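Glutathione transferase o1 (Bombyx mori, PDB 3RBT) belongs to the Omega class of glutathione transferases, a family generally assigned glutathione transferase and dehydroascorbate reductase activities, although its own activity appears to be impaired. Local coordinates at residues 28-33 with 53-58; 75-80 with 88-93; 165-170 with 208-213. All blocks are in the same frame, centred on the assembly; numbering follows the deposited sequence.

In the fold
Contacts 1 and 2 build the thioredoxin-like N-terminal domain, and contact 3 belongs to the helical C-terminal domain. Along the chain they follow in series. Contact 1 closes the beta-alpha-beta unit of strands 27-31 and 52-56, and contact 2 closes the hairpin of strands 77-80 and 87-89. Both lie in one four-stranded sheet, their centres about 11 Å apart, and touch where strand 27-31 runs beside strand 77-80, joined by a salt bridge from R28 NH1 to E79 OE1 and probably by a hydrogen bond from Y30 N to V77 O. Contact 3 lies across the chain's centre in the other domain, its nearest atoms about 18 and 15 Å from contacts 1 and 2.

Contact 1 (28-33 with 53-58); sequences RLYHVD and EVYRLD
With CG of R28 anti to the backbone N (chi1 -174°) and the chain bent at chi3 (-70°), its guanidinium turns back toward strand 53-56, while E53 carries its CG between N and the carbonyl carbon (chi1 48°) and reaches out extended to meet it. The two side chains run side by side, and R28 NE binds E53 OE2 at 2.7 Å, the oxygen lying in the guanidinium plane and met on its anti side; NH2 adds a weak second bond. The Y55 ring slants across the same arginine, its CD2 3.6 Å from R28 CD. The backbones pair in parallel: L29 N donates to E53 O at 2.8 Å, Y55 N to L29 O, H31 N to Y55 O, and L57 N to H31 O. On the sheet face of R28 and Y55, Y30 CD2 packs against Y55 CB at 3.8 Å and Y30 CB against L57 CD1. Farther along the chain, D33 OD2 sits over the guanidinium face of R56, 2.8 Å from NH2, a salt bridge of charge alone. The unit is the first beta-alpha-beta crossover of the thioredoxin-like domain, with helix 36-47 packed on L29, H31 and V54. R28 NH1 also bridges to E79, which accepts a bond from Y30 OH as well; E53 and E79 together tie three strands through R28, and two carboxylates would be expected to favour its positive charge.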
ATOM      1  N   ARG A  28     -12.893  17.795   5.688  1.00 24.60           N
ATOM      2  CA  ARG A  28     -11.815  18.765   5.885  1.00 24.54           C
ATOM      3  C   ARG A  28     -10.461  18.173   5.526  1.00 23.27           C
ATOM      4  O   ARG A  28     -10.039  17.177   6.115  1.00 23.25           O
ATOM      5  CB  ARG A  28     -11.800  19.247   7.335  1.00 25.43           C
ATOM      6  CG  ARG A  28     -10.799  20.366   7.634  1.00 26.10           C
ATOM      7  CD  ARG A  28     -10.898  20.781   9.100  1.00 28.93           C
ATOM      8  NE  ARG A  28     -12.145  21.490   9.398  1.00 30.90           N
ATOM      9  CZ  ARG A  28     -12.815  21.408  10.547  1.00 32.85           C
ATOM     10  NH1 ARG A  28     -12.387  20.631  11.536  1.00 33.01           N
ATOM     11  NH2 ARG A  28     -13.932  22.106  10.706  1.00 35.30           N
ATOM     12  N   LEU A  29      -9.780  18.797   4.570  1.00 22.52           N
ATOM     13  CA  LEU A  29      -8.430  18.394   4.218  1.00 21.14           C
ATOM     14  C   LEU A  29      -7.387  19.338   4.813  1.00 22.00           C
ATOM     15  O   LEU A  29      -7.408  20.553   4.552  1.00 22.68           O
ATOM     16  CB  LEU A  29      -8.264  18.301   2.695  1.00 20.16           C
ATOM     17  CG  LEU A  29      -6.965  17.637   2.198  1.00 18.91           C
ATOM     18  CD1 LEU A  29      -6.937  16.140   2.512  1.00 15.27           C
ATOM     19  CD2 LEU A  29      -6.742  17.880   0.703  1.00 17.51           C
ATOM     20  N   TYR A  30      -6.499  18.770   5.626  1.00 21.61           N
ATOM     21  CA  TYR A  30      -5.286  19.443   6.078  1.00 21.84           C
ATOM     22  C   TYR A  30      -4.186  19.171   5.055  1.00 21.13           C
ATOM     23  O   TYR A  30      -3.796  18.023   4.827  1.00 19.81           O
ATOM     24  CB  TYR A  30      -4.861  18.948   7.463  1.00 22.46           C
ATOM     25  CG  TYR A  30      -5.837  19.258   8.581  1.00 22.70           C
ATOM     26  CD1 TYR A  30      -6.874  18.380   8.879  1.00 22.86           C
ATOM     27  CD2 TYR A  30      -5.706  20.411   9.357  1.00 23.60           C
ATOM     28  CE1 TYR A  30      -7.776  18.649   9.907  1.00 24.03           C
ATOM     29  CE2 TYR A  30      -6.609  20.693  10.387  1.00 25.33           C
ATOM     30  CZ  TYR A  30      -7.636  19.793  10.658  1.00 26.15           C
ATOM     31  OH  TYR A  30      -8.543  20.025  11.668  1.00 28.53           O
ATOM     32  N   HIS A  31      -3.688  20.244   4.451  1.00 21.34           N
ATOM     33  CA  HIS A  31      -2.891  20.161   3.233  1.00 20.91           C
ATOM     34  C   HIS A  31      -1.811  21.227   3.250  1.00 21.72           C
ATOM     35  O   HIS A  31      -2.075  22.375   3.616  1.00 22.61           O
ATOM     36  CB  HIS A  31      -3.829  20.351   2.029  1.00 20.56           C
ATOM     37  CG  HIS A  31      -3.137  20.609   0.726  1.00 20.71           C
ATOM     38  ND1 HIS A  31      -2.342  19.670   0.100  1.00 20.97           N
ATOM     39  CD2 HIS A  31      -3.168  21.685  -0.098  1.00 21.69           C
ATOM     40  CE1 HIS A  31      -1.894  20.167  -1.040  1.00 20.99           C
ATOM     41  NE2 HIS A  31      -2.380  21.389  -1.183  1.00 22.45           N
ATOM     42  N   VAL A  32      -0.587  20.846   2.898  1.00 21.63           N
ATOM     43  CA  VAL A  32       0.466  21.837   2.685  1.00 22.76           C
ATOM     44  C   VAL A  32       0.443  22.273   1.218  1.00 23.03           C
ATOM     45  O   VAL A  32       0.535  21.442   0.318  1.00 22.16           O
ATOM     46  CB  VAL A  32       1.867  21.296   3.025  1.00 22.87           C
ATOM     47  CG1 VAL A  32       2.930  22.334   2.669  1.00 24.32           C
ATOM     48  CG2 VAL A  32       1.957  20.928   4.492  1.00 23.37           C
ATOM     49  N   ASP A  33       0.342  23.577   0.990  1.00 24.37           N
ATOM     50  CA  ASP A  33       0.289  24.136  -0.356  1.00 25.24           C
ATOM     51  C   ASP A  33       1.379  23.532  -1.242  1.00 24.49           C
ATOM     52  O   ASP A  33       2.520  23.424  -0.824  1.00 25.03           O
ATOM     53  CB  ASP A  33       0.432  25.664  -0.292  1.00 27.20           C
ATOM     54  CG  ASP A  33      -0.703  26.384  -0.992  1.00 29.76           C
ATOM     55  OD1 ASP A  33      -1.521  25.718  -1.667  1.00 33.10           O
ATOM     56  OD2 ASP A  33      -0.792  27.621  -0.866  1.00 33.59           O
ATOM     57  N   GLU A  53     -13.443  21.535   2.804  1.00 27.37           N
ATOM     58  CA  GLU A  53     -12.668  22.746   3.022  1.00 28.39           C
ATOM     59  C   GLU A  53     -11.205  22.358   3.201  1.00 27.44           C
ATOM     60  O   GLU A  53     -10.897  21.249   3.646  1.00 27.00           O
ATOM     61  CB  GLU A  53     -13.182  23.496   4.251  1.00 29.77           C
ATOM     62  CG  GLU A  53     -13.374  22.610   5.483  1.00 31.12           C
ATOM     63  CD  GLU A  53     -13.986  23.359   6.654  1.00 34.17           C
ATOM     64  OE1 GLU A  53     -14.984  24.080   6.459  1.00 36.15           O
ATOM     65  OE2 GLU A  53     -13.458  23.231   7.770  1.00 34.04           O
ATOM     66  N   VAL A  54     -10.311  23.271   2.844  1.00 27.90           N
ATOM     67  CA  VAL A  54      -8.884  23.062   2.997  1.00 27.37           C
ATOM     68  C   VAL A  54      -8.350  23.885   4.165  1.00 28.48           C
ATOM     69  O   VAL A  54      -8.483  25.112   4.182  1.00 29.15           O
ATOM     70  CB  VAL A  54      -8.116  23.442   1.716  1.00 27.04           C
ATOM     71  CG1 VAL A  54      -6.615  23.249   1.907  1.00 26.55           C
ATOM     72  CG2 VAL A  54      -8.602  22.624   0.538  1.00 27.00           C
ATOM     73  N   TYR A  55      -7.758  23.208   5.145  1.00 28.47           N
ATOM     74  CA  TYR A  55      -6.983  23.911   6.152  1.00 30.18           C
ATOM     75  C   TYR A  55      -5.513  23.845   5.782  1.00 30.02           C
ATOM     76  O   TYR A  55      -4.895  22.775   5.805  1.00 28.56           O
ATOM     77  CB  TYR A  55      -7.273  23.409   7.571  1.00 30.71           C
ATOM     78  CG  TYR A  55      -8.441  24.141   8.191  1.00 33.74           C
ATOM     79  CD1 TYR A  55      -8.247  25.064   9.219  1.00 36.16           C
ATOM     80  CD2 TYR A  55      -9.744  23.947   7.713  1.00 34.86           C
ATOM     81  CE1 TYR A  55      -9.330  25.766   9.767  1.00 38.97           C
ATOM     82  CE2 TYR A  55     -10.821  24.629   8.256  1.00 37.03           C
ATOM     83  CZ  TYR A  55     -10.613  25.538   9.281  1.00 39.02           C
ATOM     84  OH  TYR A  55     -11.693  26.211   9.812  1.00 42.07           O
ATOM     85  N   ARG A  56      -4.985  25.003   5.397  1.00 31.17           N
ATOM     86  CA  ARG A  56      -3.600  25.140   4.977  1.00 32.25           C
ATOM     87  C   ARG A  56      -2.659  25.002   6.164  1.00 32.66           C
ATOM     88  O   ARG A  56      -2.774  25.736   7.149  1.00 33.80           O
ATOM     89  CB  ARG A  56      -3.380  26.501   4.309  1.00 33.52           C
ATOM     90  CG  ARG A  56      -4.000  26.640   2.938  1.00 35.98           C
ATOM     91  CD  ARG A  56      -3.931  28.087   2.471  1.00 42.23           C
ATOM     92  NE  ARG A  56      -3.744  28.168   1.025  1.00 45.52           N
ATOM     93  CZ  ARG A  56      -3.243  29.224   0.381  1.00 48.27           C
ATOM     94  NH1 ARG A  56      -2.864  30.310   1.051  1.00 49.97           N
ATOM     95  NH2 ARG A  56      -3.117  29.188  -0.941  1.00 48.58           N
ATOM     96  N   LEU A  57      -1.733  24.056   6.056  1.00 32.17           N
ATOM     97  CA  LEU A  57      -0.725  23.833   7.077  1.00 33.06           C
ATOM     98  C   LEU A  57       0.554  24.570   6.707  1.00 34.37           C
ATOM     99  O   LEU A  57       1.018  24.498   5.559  1.00 33.59           O
ATOM    100  CB  LEU A  57      -0.434  22.334   7.227  1.00 32.21           C
ATOM    101  CG  LEU A  57      -1.546  21.397   7.703  1.00 31.01           C
ATOM    102  CD1 LEU A  57      -1.224  19.947   7.333  1.00 29.67           C
ATOM    103  CD2 LEU A  57      -1.774  21.535   9.196  1.00 31.79           C
ATOM    104  N   ASP A  58       1.099  25.299   7.678  1.00 36.31           N
ATOM    105  CA  ASP A  58       2.419  25.894   7.558  1.00 37.90           C
ATOM    106  C   ASP A  58       3.430  24.871   8.077  1.00 38.16           C
ATOM    107  O   ASP A  58       3.416  24.541   9.266  1.00 38.65           O
ATOM    108  CB  ASP A  58       2.496  27.194   8.368  1.00 39.72           C
ATOM    109  CG  ASP A  58       3.772  27.996   8.093  1.00 41.06           C
ATOM    110  OD1 ASP A  58       4.844  27.393   7.862  1.00 40.51           O
ATOM    111  OD2 ASP A  58       3.704  29.245   8.127  1.00 42.42           O
TER

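Contact 2 (75-80 with 88-93); sequences IPVLEI and FLFESV
The beta hairpin of strands 77-80 and 87-89 forms one edge of the thioredoxin-like sheet, and this contact runs from its paired strands to the start of helix 92-102. V77 CG1 stands over one face of the F88 ring, a CH-pi contact 3.7 Å from the centroid, while CG2 of the same valine lies against F90 CE2. E79 approaches the F88 ring at its edge, its carboxylate turned 80° from the ring plane. The polar end of that glutamate is held by R28 and the hydroxyl of Y30. L78 and L89 are an antiparallel hydrogen-bonded pair: L78 N donates a hydrogen bond to L89 O at 3.0 Å, and L89 N donates one to L78 O. I80 CD1 meets L89 CD1 at 3.8 Å, and Y98 of helix 92-102 touches both I80 and L89. Y114 and Q118 of the second subunit pack on I80 and L89, placing this side of the hairpin at the dimer interface. Before P76 the peptide is cis, as in the cis-proline loop of thioredoxin-like folds, which in relatives binds the glutathione backbone; here the I75 backbone is bonded to Y244 near the C-terminus. Beyond the strands, two waters span the widening gap: one donates to I75 O and accepts from S92 N, the other accepts from E91 N at 2.7 Å and donates to P76 O at 2.8 Å.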
ATOM      1  N   ILE A  75       1.099  13.726   5.910  1.00 21.67           N
ATOM      2  CA  ILE A  75       0.303  14.644   5.089  1.00 20.98           C
ATOM      3  C   ILE A  75      -0.110  13.979   3.781  1.00 19.50           C
ATOM      4  O   ILE A  75       0.619  13.127   3.266  1.00 19.73           O
ATOM      5  CB  ILE A  75       1.026  16.000   4.792  1.00 21.52           C
ATOM      6  CG1 ILE A  75       2.339  15.776   4.025  1.00 21.51           C
ATOM      7  CG2 ILE A  75       1.220  16.831   6.090  1.00 22.99           C
ATOM      8  CD1 ILE A  75       2.965  17.064   3.518  1.00 23.50           C
ATOM      9  N   PRO A  76      -1.292  14.343   3.253  1.00 18.69           N
ATOM     10  CA  PRO A  76      -2.267  15.245   3.880  1.00 18.74           C
ATOM     11  C   PRO A  76      -3.060  14.498   4.941  1.00 18.78           C
ATOM     12  O   PRO A  76      -2.820  13.312   5.164  1.00 18.64           O
ATOM     13  CB  PRO A  76      -3.186  15.606   2.713  1.00 18.26           C
ATOM     14  CG  PRO A  76      -3.207  14.352   1.900  1.00 18.02           C
ATOM     15  CD  PRO A  76      -1.769  13.869   1.941  1.00 17.73           C
ATOM     16  N   VAL A  77      -3.989  15.189   5.594  1.00 19.41           N
ATOM     17  CA  VAL A  77      -4.919  14.545   6.511  1.00 19.66           C
ATOM     18  C   VAL A  77      -6.343  14.870   6.074  1.00 20.31           C
ATOM     19  O   VAL A  77      -6.681  16.035   5.840  1.00 20.70           O
ATOM     20  CB  VAL A  77      -4.745  15.028   7.966  1.00 20.68           C
ATOM     21  CG1 VAL A  77      -5.783  14.357   8.876  1.00 20.46           C
ATOM     22  CG2 VAL A  77      -3.333  14.761   8.472  1.00 20.02           C
ATOM     23  N   LEU A  78      -7.172  13.840   5.951  1.00 19.93           N
ATOM     24  CA  LEU A  78      -8.580  14.060   5.707  1.00 20.42           C
ATOM     25  C   LEU A  78      -9.324  13.805   7.008  1.00 21.02           C
ATOM     26  O   LEU A  78      -9.271  12.692   7.562  1.00 20.64           O
ATOM     27  CB  LEU A  78      -9.100  13.154   4.576  1.00 19.70           C
ATOM     28  CG  LEU A  78     -10.581  13.294   4.188  1.00 21.42           C
ATOM     29  CD1 LEU A  78     -10.861  14.573   3.389  1.00 21.37           C
ATOM     30  CD2 LEU A  78     -11.070  12.073   3.413  1.00 20.78           C
ATOM     31  N   GLU A  79      -9.995  14.844   7.496  1.00 21.59           N
ATOM     32  CA  GLU A  79     -10.800  14.737   8.707  1.00 23.00           C
ATOM     33  C   GLU A  79     -12.243  14.519   8.287  1.00 23.38           C
ATOM     34  O   GLU A  79     -12.770  15.260   7.460  1.00 22.83           O
ATOM     35  CB  GLU A  79     -10.668  15.987   9.583  1.00 23.64           C
ATOM     36  CG  GLU A  79     -11.312  15.856  10.974  1.00 25.89           C
ATOM     37  CD  GLU A  79     -11.056  17.060  11.876  1.00 26.17           C
ATOM     38  OE1 GLU A  79     -10.988  18.196  11.364  1.00 27.40           O
ATOM     39  OE2 GLU A  79     -10.927  16.872  13.100  1.00 26.50           O
ATOM     40  N   ILE A  80     -12.871  13.500   8.874  1.00 24.18           N
ATOM     41  CA  ILE A  80     -14.191  13.040   8.457  1.00 24.76           C
ATOM     42  C   ILE A  80     -15.086  12.879   9.690  1.00 27.07           C
ATOM     43  O   ILE A  80     -14.580  12.684  10.795  1.00 27.51           O
ATOM     44  CB  ILE A  80     -14.102  11.700   7.665  1.00 24.08           C
ATOM     45  CG1 ILE A  80     -13.413  10.604   8.496  1.00 23.86           C
ATOM     46  CG2 ILE A  80     -13.346  11.892   6.339  1.00 22.41           C
ATOM     47  CD1 ILE A  80     -13.705   9.195   8.015  1.00 23.58           C
ATOM     48  N   PHE A  88      -9.236  11.803  12.123  1.00 25.40           N
ATOM     49  CA  PHE A  88      -8.192  11.953  11.129  1.00 24.24           C
ATOM     50  C   PHE A  88      -8.047  10.656  10.330  1.00 23.31           C
ATOM     51  O   PHE A  88      -8.054   9.558  10.893  1.00 23.58           O
ATOM     52  CB  PHE A  88      -6.863  12.279  11.817  1.00 24.58           C
ATOM     53  CG  PHE A  88      -6.665  13.742  12.150  1.00 25.37           C
ATOM     54  CD1 PHE A  88      -5.372  14.234  12.366  1.00 25.75           C
ATOM     55  CD2 PHE A  88      -7.742  14.622  12.245  1.00 24.77           C
ATOM     56  CE1 PHE A  88      -5.153  15.572  12.687  1.00 26.59           C
ATOM     57  CE2 PHE A  88      -7.537  15.961  12.552  1.00 26.60           C
ATOM     58  CZ  PHE A  88      -6.237  16.443  12.781  1.00 27.24           C
ATOM     59  N   LEU A  89      -7.952  10.794   9.013  1.00 22.24           N
ATOM     60  CA  LEU A  89      -7.574   9.689   8.136  1.00 21.10           C
ATOM     61  C   LEU A  89      -6.265  10.048   7.456  1.00 19.90           C
ATOM     62  O   LEU A  89      -6.112  11.168   6.968  1.00 18.71           O
ATOM     63  CB  LEU A  89      -8.647   9.415   7.080  1.00 21.25           C
ATOM     64  CG  LEU A  89      -9.740   8.376   7.376  1.00 23.72           C
ATOM     65  CD1 LEU A  89     -10.610   8.147   6.129  1.00 23.60           C
ATOM     66  CD2 LEU A  89      -9.143   7.068   7.822  1.00 23.70           C
ATOM     67  N   PHE A  90      -5.338   9.092   7.437  1.00 19.32           N
ATOM     68  CA  PHE A  90      -3.992   9.303   6.919  1.00 18.98           C
ATOM     69  C   PHE A  90      -3.731   8.483   5.659  1.00 18.52           C
ATOM     70  O   PHE A  90      -4.465   7.529   5.366  1.00 18.47           O
ATOM     71  CB  PHE A  90      -2.939   8.929   7.983  1.00 19.30           C
ATOM     72  CG  PHE A  90      -3.061   9.691   9.278  1.00 20.15           C
ATOM     73  CD1 PHE A  90      -3.537   9.065  10.425  1.00 20.86           C
ATOM     74  CD2 PHE A  90      -2.680  11.027   9.355  1.00 20.61           C
ATOM     75  CE1 PHE A  90      -3.643   9.758  11.630  1.00 22.81           C
ATOM     76  CE2 PHE A  90      -2.790  11.737  10.557  1.00 21.07           C
ATOM     77  CZ  PHE A  90      -3.264  11.099  11.694  1.00 22.87           C
ATOM     78  N   GLU A  91      -2.661   8.858   4.949  1.00 18.32           N
ATOM     79  CA  GLU A  91      -2.124   8.148   3.774  1.00 18.26           C
ATOM     80  C   GLU A  91      -3.004   8.300   2.530  1.00 17.07           C
ATOM     81  O   GLU A  91      -4.147   7.823   2.509  1.00 17.01           O
ATOM     82  CB  GLU A  91      -1.823   6.676   4.089  1.00 19.31           C
ATOM     83  CG  GLU A  91      -0.742   6.476   5.149  1.00 24.26           C
ATOM     84  CD  GLU A  91      -0.209   5.061   5.200  1.00 30.30           C
ATOM     85  OE1 GLU A  91      -0.409   4.310   4.218  1.00 32.57           O
ATOM     86  OE2 GLU A  91       0.425   4.693   6.228  1.00 35.24           O
ATOM     87  N   SER A  92      -2.466   8.965   1.503  1.00 15.69           N
ATOM     88  CA  SER A  92      -3.269   9.429   0.354  1.00 15.40           C
ATOM     89  C   SER A  92      -4.021   8.310  -0.365  1.00 15.28           C
ATOM     90  O   SER A  92      -5.160   8.497  -0.775  1.00 15.35           O
ATOM     91  CB  SER A  92      -2.405  10.210  -0.657  1.00 15.31           C
ATOM     92  OG  SER A  92      -1.448   9.362  -1.273  1.00 15.23           O
ATOM     93  N   VAL A  93      -3.376   7.154  -0.509  1.00 15.44           N
ATOM     94  CA  VAL A  93      -4.017   5.976  -1.094  1.00 16.04           C
ATOM     95  C   VAL A  93      -5.210   5.505  -0.260  1.00 15.79           C
ATOM     96  O   VAL A  93      -6.292   5.282  -0.793  1.00 16.01           O
ATOM     97  CB  VAL A  93      -3.021   4.803  -1.268  1.00 16.35           C
ATOM     98  CG1 VAL A  93      -3.737   3.588  -1.871  1.00 17.96           C
ATOM     99  CG2 VAL A  93      -1.853   5.225  -2.156  1.00 16.87           C
TER
HETATM  100  O   HOH W   1       0.179  10.441   1.643  1.00 27.35           O
HETATM  101  O   HOH W   2      -1.159  11.033   5.416  1.00 13.07           O

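Contact 3 (165-170 with 208-213); sequences NYFGGN and ADWGDQ
One face of the W210 indole receives the edge of F167 in a T-shaped stack, the rings standing 81° apart and the F167 centroid 5.3 Å from that of the five-membered ring of W210, and the indole edge meets N165 O in its own plane, 3.4 Å from W210 CD1. Y166 comes to the five-membered ring rim to rim, its CD1 3.8 Å from W210 CD1. The tryptophan's CG, anti to the backbone N (chi1 167°), carries the indole out from helix 205-216. Y166 and F167 are presented by a type I turn from Y166 to G169, closed by the hydrogen bond from G169 N to Y166 O, with a second from Y166 N to G169 O. At the outer end, a water 2.7 Å from Y166 OH donates to Q213 OE1 at 2.8 Å. The aromatic cluster joins the loop after helix 145-162 to helix 205-216 within the C-terminal domain. D176 of helix 174-186 accepts from W210 NE1 and from F167 N with OD1, and from G168 N with OD2. One carboxylate therefore satisfies both the buried indole N-H and the turn backbone and, with the surrounding packing, should restrict the indole's rotation.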
ATOM      1  N   ASN A 165      -8.280   6.368 -24.166  1.00 28.75           N
ATOM      2  CA  ASN A 165      -7.784   7.725 -23.928  1.00 27.94           C
ATOM      3  C   ASN A 165      -7.168   7.915 -22.539  1.00 25.91           C
ATOM      4  O   ASN A 165      -6.227   8.689 -22.371  1.00 25.84           O
ATOM      5  CB  ASN A 165      -8.882   8.759 -24.189  1.00 28.13           C
ATOM      6  CG  ASN A 165      -9.294   8.806 -25.655  1.00 30.93           C
ATOM      7  OD1 ASN A 165      -8.560   8.342 -26.532  1.00 32.15           O
ATOM      8  ND2 ASN A 165     -10.472   9.362 -25.928  1.00 29.91           N
ATOM      9  N   TYR A 166      -7.700   7.202 -21.550  1.00 24.78           N
ATOM     10  CA  TYR A 166      -7.188   7.273 -20.190  1.00 22.69           C
ATOM     11  C   TYR A 166      -6.973   5.882 -19.632  1.00 22.12           C
ATOM     12  O   TYR A 166      -7.493   4.908 -20.170  1.00 22.69           O
ATOM     13  CB  TYR A 166      -8.162   8.019 -19.282  1.00 21.80           C
ATOM     14  CG  TYR A 166      -8.659   9.348 -19.800  1.00 22.29           C
ATOM     15  CD1 TYR A 166      -8.030  10.540 -19.430  1.00 21.48           C
ATOM     16  CD2 TYR A 166      -9.785   9.421 -20.625  1.00 22.86           C
ATOM     17  CE1 TYR A 166      -8.489  11.770 -19.895  1.00 22.18           C
ATOM     18  CE2 TYR A 166     -10.252  10.648 -21.094  1.00 23.74           C
ATOM     19  CZ  TYR A 166      -9.600  11.814 -20.724  1.00 23.38           C
ATOM     20  OH  TYR A 166     -10.068  13.028 -21.169  1.00 25.56           O
ATOM     21  N   PHE A 167      -6.245   5.798 -18.518  1.00 20.92           N
ATOM     22  CA  PHE A 167      -6.073   4.534 -17.809  1.00 20.47           C
ATOM     23  C   PHE A 167      -7.418   3.987 -17.322  1.00 20.20           C
ATOM     24  O   PHE A 167      -7.624   2.772 -17.290  1.00 20.22           O
ATOM     25  CB  PHE A 167      -5.053   4.687 -16.669  1.00 19.59           C
ATOM     26  CG  PHE A 167      -3.646   4.891 -17.159  1.00 20.73           C
ATOM     27  CD1 PHE A 167      -3.133   6.172 -17.330  1.00 20.73           C
ATOM     28  CD2 PHE A 167      -2.851   3.797 -17.496  1.00 22.16           C
ATOM     29  CE1 PHE A 167      -1.831   6.360 -17.812  1.00 21.66           C
ATOM     30  CE2 PHE A 167      -1.558   3.970 -17.984  1.00 22.86           C
ATOM     31  CZ  PHE A 167      -1.045   5.257 -18.141  1.00 22.55           C
ATOM     32  N   GLY A 168      -8.336   4.894 -16.986  1.00 19.65           N
ATOM     33  CA  GLY A 168      -9.690   4.526 -16.567  1.00 19.89           C
ATOM     34  C   GLY A 168     -10.661   4.159 -17.681  1.00 21.41           C
ATOM     35  O   GLY A 168     -11.787   3.748 -17.414  1.00 22.62           O
ATOM     36  N   GLY A 169     -10.232   4.290 -18.933  1.00 22.23           N
ATOM     37  CA  GLY A 169     -11.108   4.016 -20.066  1.00 23.20           C
ATOM     38  C   GLY A 169     -11.383   5.271 -20.859  1.00 23.64           C
ATOM     39  O   GLY A 169     -10.465   6.034 -21.145  1.00 23.40           O
ATOM     40  N   ASN A 170     -12.652   5.485 -21.205  1.00 24.54           N
ATOM     41  CA  ASN A 170     -13.085   6.652 -21.983  1.00 25.14           C
ATOM     42  C   ASN A 170     -13.038   7.946 -21.181  1.00 24.40           C
ATOM     43  O   ASN A 170     -12.980   9.036 -21.763  1.00 24.76           O
ATOM     44  CB  ASN A 170     -14.504   6.447 -22.523  1.00 26.38           C
ATOM     45  CG  ASN A 170     -14.559   5.508 -23.726  1.00 27.67           C
ATOM     46  OD1 ASN A 170     -13.529   5.110 -24.286  1.00 27.52           O
ATOM     47  ND2 ASN A 170     -15.775   5.168 -24.142  1.00 28.01           N
ATOM     48  N   ALA A 208       2.204  11.283 -23.518  1.00 30.97           N
ATOM     49  CA  ALA A 208       2.210  12.709 -23.812  1.00 31.77           C
ATOM     50  C   ALA A 208       0.820  13.173 -24.234  1.00 32.05           C
ATOM     51  O   ALA A 208       0.336  14.187 -23.742  1.00 31.66           O
ATOM     52  CB  ALA A 208       3.240  13.036 -24.907  1.00 33.70           C
ATOM     53  N   ASP A 209       0.194  12.414 -25.138  1.00 32.88           N
ATOM     54  CA  ASP A 209      -1.178  12.658 -25.575  1.00 33.63           C
ATOM     55  C   ASP A 209      -2.150  12.695 -24.391  1.00 31.83           C
ATOM     56  O   ASP A 209      -2.959  13.615 -24.275  1.00 32.32           O
ATOM     57  CB  ASP A 209      -1.621  11.586 -26.582  1.00 34.87           C
ATOM     58  CG  ASP A 209      -1.060  11.810 -27.976  1.00 38.50           C
ATOM     59  OD1 ASP A 209      -0.229  12.729 -28.167  1.00 40.78           O
ATOM     60  OD2 ASP A 209      -1.455  11.054 -28.894  1.00 41.17           O
ATOM     61  N   TRP A 210      -2.049  11.695 -23.518  1.00 30.30           N
ATOM     62  CA  TRP A 210      -2.858  11.593 -22.305  1.00 28.24           C
ATOM     63  C   TRP A 210      -2.663  12.822 -21.405  1.00 27.66           C
ATOM     64  O   TRP A 210      -3.639  13.417 -20.937  1.00 27.15           O
ATOM     65  CB  TRP A 210      -2.527  10.276 -21.580  1.00 26.87           C
ATOM     66  CG  TRP A 210      -3.039  10.165 -20.164  1.00 25.00           C
ATOM     67  CD1 TRP A 210      -4.287   9.765 -19.770  1.00 24.41           C
ATOM     68  CD2 TRP A 210      -2.311  10.440 -18.965  1.00 22.35           C
ATOM     69  NE1 TRP A 210      -4.381   9.785 -18.401  1.00 22.89           N
ATOM     70  CE2 TRP A 210      -3.183  10.194 -17.879  1.00 21.64           C
ATOM     71  CE3 TRP A 210      -1.008  10.875 -18.701  1.00 21.88           C
ATOM     72  CZ2 TRP A 210      -2.795  10.368 -16.549  1.00 20.03           C
ATOM     73  CZ3 TRP A 210      -0.618  11.047 -17.385  1.00 20.70           C
ATOM     74  CH2 TRP A 210      -1.511  10.795 -16.321  1.00 20.95           C
ATOM     75  N   GLY A 211      -1.403  13.203 -21.189  1.00 27.78           N
ATOM     76  CA  GLY A 211      -1.059  14.451 -20.505  1.00 27.79           C
ATOM     77  C   GLY A 211      -1.820  15.664 -21.020  1.00 29.17           C
ATOM     78  O   GLY A 211      -2.352  16.456 -20.232  1.00 28.49           O
ATOM     79  N   ASP A 212      -1.884  15.802 -22.342  1.00 31.07           N
ATOM     80  CA  ASP A 212      -2.605  16.910 -22.974  1.00 32.96           C
ATOM     81  C   ASP A 212      -4.092  16.852 -22.660  1.00 32.64           C
ATOM     82  O   ASP A 212      -4.703  17.866 -22.325  1.00 33.09           O
ATOM     83  CB  ASP A 212      -2.392  16.900 -24.495  1.00 35.09           C
ATOM     84  CG  ASP A 212      -0.981  17.272 -24.885  1.00 36.72           C
ATOM     85  OD1 ASP A 212      -0.302  17.952 -24.083  1.00 38.09           O
ATOM     86  OD2 ASP A 212      -0.551  16.891 -25.992  1.00 38.59           O
ATOM     87  N   GLN A 213      -4.665  15.657 -22.770  1.00 32.09           N
ATOM     88  CA  GLN A 213      -6.075  15.451 -22.470  1.00 32.23           C
ATOM     89  C   GLN A 213      -6.395  15.686 -20.993  1.00 30.37           C
ATOM     90  O   GLN A 213      -7.409  16.296 -20.674  1.00 30.27           O
ATOM     91  CB  GLN A 213      -6.522  14.053 -22.916  1.00 32.71           C
ATOM     92  CG  GLN A 213      -6.656  13.908 -24.435  1.00 36.54           C
ATOM     93  CD  GLN A 213      -7.787  14.745 -25.000  1.00 40.63           C
ATOM     94  OE1 GLN A 213      -8.922  14.686 -24.514  1.00 42.47           O
ATOM     95  NE2 GLN A 213      -7.487  15.527 -26.032  1.00 43.72           N
TER
HETATM   96  O   HOH W   3     -10.896  12.837 -23.756  1.00  5.92           O